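Local coordinates for enterobactin synthetase component F-related protein (Vibrio cholerae serotype O1, PDB 4OXI) that probably activates glycine with ATP as glycyl-adenylate, in a lipopolysaccharide modification pathway that gives resistance to antimicrobial peptides, at residues L403-S408 with E443-Y448. Residues are numbered along the deposited sequence; the frame is centred on the assembly and turned at random.
Sequences LMRFES and EGRLWY
Arg405 and Trp447 meet without any backbone pairing, for strand 403-405 and the start of strand 445-457 share no hydrogen bond and the CA atoms of these two residues stand 11.2 Å apart. The case illustrates how long side chains can join strands that are not neighbours in a sheet. Arg405 bends at both chi2 (-62°) and chi3, which brings its guanidinium group to the edge of the benzene end of the indole, beside CZ2 and CH2. There the flat groups meet almost at right angles, their planes 79° apart: Trp447 CZ2 sits over a guanidinium face, 3.6 Å from Arg405 NE, while the arginine lies at the ring's edge. The contact is therefore edge-on to the indole rather than a stack on its pi face. One face of the indole is approached by Arg445, whose NE lies 3.7 Å above the plane of the Trp447 ring, displaced toward the rim. The two arginines also come close, with Arg405 NH2 4.0 Å from Arg445 NE and their planes tilted by 37°. Separate partners hold the two groups: Arg405 NH2 makes a weak hydrogen bond to Glu392 O, and Arg445 NH2 bonds to Ser420 OG. Strands 394-397 and 416-419 fill the gap in this antiparallel sheet, and Leu403 and Trp447 both rest on Ala395 and Leu418, linking the outlying strand 403-405 to strand 445-457 across the two strands between them.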
ATOM      1  N   LEU A 403      14.575  24.927  -8.637  1.00 40.20           N
ATOM      2  CA  LEU A 403      14.806  23.513  -8.391  1.00 39.24           C
ATOM      3  C   LEU A 403      16.209  23.324  -7.831  1.00 45.87           C
ATOM      4  O   LEU A 403      17.178  23.833  -8.383  1.00 50.02           O
ATOM      5  CB  LEU A 403      14.639  22.701  -9.675  1.00 40.71           C
ATOM      6  CG  LEU A 403      14.606  21.171  -9.542  1.00 42.06           C
ATOM      7  CD1 LEU A 403      13.748  20.556 -10.623  1.00 36.07           C
ATOM      8  CD2 LEU A 403      15.997  20.561  -9.601  1.00 42.97           C
ATOM      9  N   MET A 404      16.313  22.573  -6.743  1.00 41.94           N
ATOM     10  CA  MET A 404      17.580  22.385  -6.056  1.00 35.71           C
ATOM     11  C   MET A 404      17.776  20.905  -5.683  1.00 36.77           C
ATOM     12  O   MET A 404      16.969  20.340  -4.930  1.00 33.01           O
ATOM     13  CB  MET A 404      17.583  23.252  -4.797  1.00 37.48           C
ATOM     14  CG  MET A 404      18.818  23.090  -3.948  1.00 44.60           C
ATOM     15  SD  MET A 404      20.135  24.212  -4.448  1.00 54.35           S
ATOM     16  CE  MET A 404      19.469  25.761  -3.864  1.00 34.16           C
ATOM     17  N   ARG A 405      18.817  20.268  -6.219  1.00 30.06           N
ATOM     18  CA  ARG A 405      19.127  18.885  -5.844  1.00 31.33           C
ATOM     19  C   ARG A 405      19.391  18.844  -4.336  1.00 33.11           C
ATOM     20  O   ARG A 405      19.900  19.810  -3.765  1.00 30.18           O
ATOM     21  CB  ARG A 405      20.354  18.353  -6.605  1.00 35.69           C
ATOM     22  CG  ARG A 405      20.278  18.449  -8.131  1.00 34.87           C
ATOM     23  CD  ARG A 405      19.133  17.612  -8.671  1.00 39.76           C
ATOM     24  NE  ARG A 405      19.434  16.188  -8.560  1.00 46.34           N
ATOM     25  CZ  ARG A 405      19.840  15.437  -9.579  1.00 47.45           C
ATOM     26  NH1 ARG A 405      19.972  15.973 -10.793  1.00 43.20           N
ATOM     27  NH2 ARG A 405      20.102  14.151  -9.387  1.00 46.42           N
ATOM     28  N   PHE A 406      19.037  17.738  -3.691  1.00 30.36           N
ATOM     29  CA  PHE A 406      19.134  17.626  -2.238  1.00 31.88           C
ATOM     30  C   PHE A 406      20.570  17.795  -1.726  1.00 34.30           C
ATOM     31  O   PHE A 406      20.800  18.394  -0.672  1.00 31.90           O
ATOM     32  CB  PHE A 406      18.560  16.279  -1.785  1.00 31.16           C
ATOM     33  CG  PHE A 406      18.826  15.957  -0.343  1.00 29.49           C
ATOM     34  CD1 PHE A 406      17.989  16.437   0.646  1.00 31.37           C
ATOM     35  CD2 PHE A 406      19.910  15.176   0.021  1.00 28.81           C
ATOM     36  CE1 PHE A 406      18.224  16.144   1.981  1.00 32.19           C
ATOM     37  CE2 PHE A 406      20.157  14.882   1.359  1.00 31.06           C
ATOM     38  CZ  PHE A 406      19.309  15.366   2.336  1.00 32.79           C
ATOM     39  N   GLU A 407      21.523  17.254  -2.482  1.00 34.61           N
ATOM     40  CA  GLU A 407      22.945  17.296  -2.135  1.00 35.86           C
ATOM     41  C   GLU A 407      23.520  18.715  -2.178  1.00 41.34           C
ATOM     42  O   GLU A 407      24.555  18.977  -1.571  1.00 41.10           O
ATOM     43  CB  GLU A 407      23.741  16.418  -3.102  1.00 35.24           C
ATOM     44  CG  GLU A 407      23.367  14.926  -3.092  1.00 43.96           C
ATOM     45  CD  GLU A 407      22.007  14.597  -3.753  1.00 49.27           C
ATOM     46  OE1 GLU A 407      21.416  15.460  -4.456  1.00 37.02           O
ATOM     47  OE2 GLU A 407      21.527  13.455  -3.552  1.00 46.60           O
ATOM     48  N   SER A 408      22.856  19.612  -2.909  1.00 36.11           N
ATOM     49  CA  SER A 408      23.296  21.002  -3.059  1.00 37.87           C
ATOM     50  C   SER A 408      22.508  21.969  -2.172  1.00 39.62           C
ATOM     51  O   SER A 408      22.913  23.112  -1.975  1.00 40.75           O
ATOM     52  CB  SER A 408      23.147  21.460  -4.512  1.00 33.70           C
ATOM     53  OG  SER A 408      23.924  20.673  -5.389  1.00 46.15           O
ATOM     54  N   GLU A 443      16.505  18.345 -17.324  1.00 48.89           N
ATOM     55  CA  GLU A 443      17.902  18.004 -17.561  1.00 49.73           C
ATOM     56  C   GLU A 443      18.153  16.501 -17.526  1.00 51.78           C
ATOM     57  O   GLU A 443      18.933  16.002 -16.703  1.00 51.50           O
ATOM     58  CB  GLU A 443      18.811  18.736 -16.567  1.00 57.15           C
ATOM     59  CG  GLU A 443      18.707  20.255 -16.670  1.00 60.05           C
ATOM     60  CD  GLU A 443      19.510  20.984 -15.601  1.00 67.50           C
ATOM     61  OE1 GLU A 443      20.199  20.311 -14.798  1.00 66.70           O
ATOM     62  OE2 GLU A 443      19.444  22.235 -15.569  1.00 67.93           O
ATOM     63  N   GLY A 444      17.454  15.779 -18.397  1.00 50.83           N
ATOM     64  CA  GLY A 444      17.730  14.369 -18.584  1.00 53.39           C
ATOM     65  C   GLY A 444      16.853  13.391 -17.828  1.00 57.70           C
ATOM     66  O   GLY A 444      16.552  12.317 -18.358  1.00 58.98           O
ATOM     67  N   ARG A 445      16.449  13.732 -16.601  1.00 54.24           N
ATOM     68  CA  ARG A 445      15.671  12.782 -15.795  1.00 49.15           C
ATOM     69  C   ARG A 445      14.224  13.180 -15.506  1.00 41.74           C
ATOM     70  O   ARG A 445      13.848  14.362 -15.534  1.00 37.89           O
ATOM     71  CB  ARG A 445      16.407  12.379 -14.507  1.00 49.36           C
ATOM     72  CG  ARG A 445      16.662  13.501 -13.531  1.00 44.15           C
ATOM     73  CD  ARG A 445      17.761  13.121 -12.539  1.00 41.40           C
ATOM     74  NE  ARG A 445      17.307  12.206 -11.492  1.00 39.37           N
ATOM     75  CZ  ARG A 445      17.901  11.051 -11.194  1.00 41.96           C
ATOM     76  NH1 ARG A 445      18.972  10.662 -11.865  1.00 45.85           N
ATOM     77  NH2 ARG A 445      17.425  10.279 -10.226  1.00 37.93           N
ATOM     78  N   LEU A 446      13.410  12.160 -15.259  1.00 40.65           N
ATOM     79  CA  LEU A 446      12.005  12.359 -14.959  1.00 39.20           C
ATOM     80  C   LEU A 446      11.866  12.660 -13.475  1.00 34.06           C
ATOM     81  O   LEU A 446      12.385  11.911 -12.641  1.00 34.30           O
ATOM     82  CB  LEU A 446      11.199  11.111 -15.329  1.00 37.08           C
ATOM     83  CG  LEU A 446       9.697  11.184 -15.025  1.00 40.63           C
ATOM     84  CD1 LEU A 446       9.038  12.218 -15.918  1.00 37.03           C
ATOM     85  CD2 LEU A 446       9.024   9.814 -15.180  1.00 37.26           C
ATOM     86  N   TRP A 447      11.189  13.761 -13.152  1.00 30.68           N
ATOM     87  CA  TRP A 447      10.899  14.113 -11.763  1.00 31.39           C
ATOM     88  C   TRP A 447       9.411  13.996 -11.456  1.00 30.47           C
ATOM     89  O   TRP A 447       8.577  14.137 -12.349  1.00 35.58           O
ATOM     90  CB  TRP A 447      11.365  15.539 -11.462  1.00 31.25           C
ATOM     91  CG  TRP A 447      12.840  15.671 -11.398  1.00 34.56           C
ATOM     92  CD1 TRP A 447      13.672  16.095 -12.396  1.00 36.80           C
ATOM     93  CD2 TRP A 447      13.679  15.370 -10.276  1.00 31.31           C
ATOM     94  NE1 TRP A 447      14.975  16.083 -11.958  1.00 35.04           N
ATOM     95  CE2 TRP A 447      15.008  15.638 -10.663  1.00 33.40           C
ATOM     96  CE3 TRP A 447      13.435  14.898  -8.982  1.00 30.79           C
ATOM     97  CZ2 TRP A 447      16.090  15.446  -9.801  1.00 34.43           C
ATOM     98  CZ3 TRP A 447      14.510  14.710  -8.125  1.00 32.08           C
ATOM     99  CH2 TRP A 447      15.820  14.987  -8.536  1.00 34.75           C
ATOM    100  N   TYR A 448       9.080  13.757 -10.188  1.00 28.37           N
ATOM    101  CA  TYR A 448       7.685  13.694  -9.746  1.00 25.48           C
ATOM    102  C   TYR A 448       7.418  14.695  -8.632  1.00 25.26           C
ATOM    103  O   TYR A 448       8.164  14.754  -7.647  1.00 25.19           O
ATOM    104  CB  TYR A 448       7.334  12.272  -9.277  1.00 25.47           C
ATOM    105  CG  TYR A 448       6.010  12.131  -8.534  1.00 25.41           C
ATOM    106  CD1 TYR A 448       4.792  12.163  -9.210  1.00 22.79           C
ATOM    107  CD2 TYR A 448       5.990  11.935  -7.161  1.00 24.75           C
ATOM    108  CE1 TYR A 448       3.596  12.023  -8.526  1.00 23.79           C
ATOM    109  CE2 TYR A 448       4.815  11.802  -6.478  1.00 22.13           C
ATOM    110  CZ  TYR A 448       3.623  11.843  -7.160  1.00 24.81           C
ATOM    111  OH  TYR A 448       2.460  11.701  -6.453  1.00 28.42           O
TER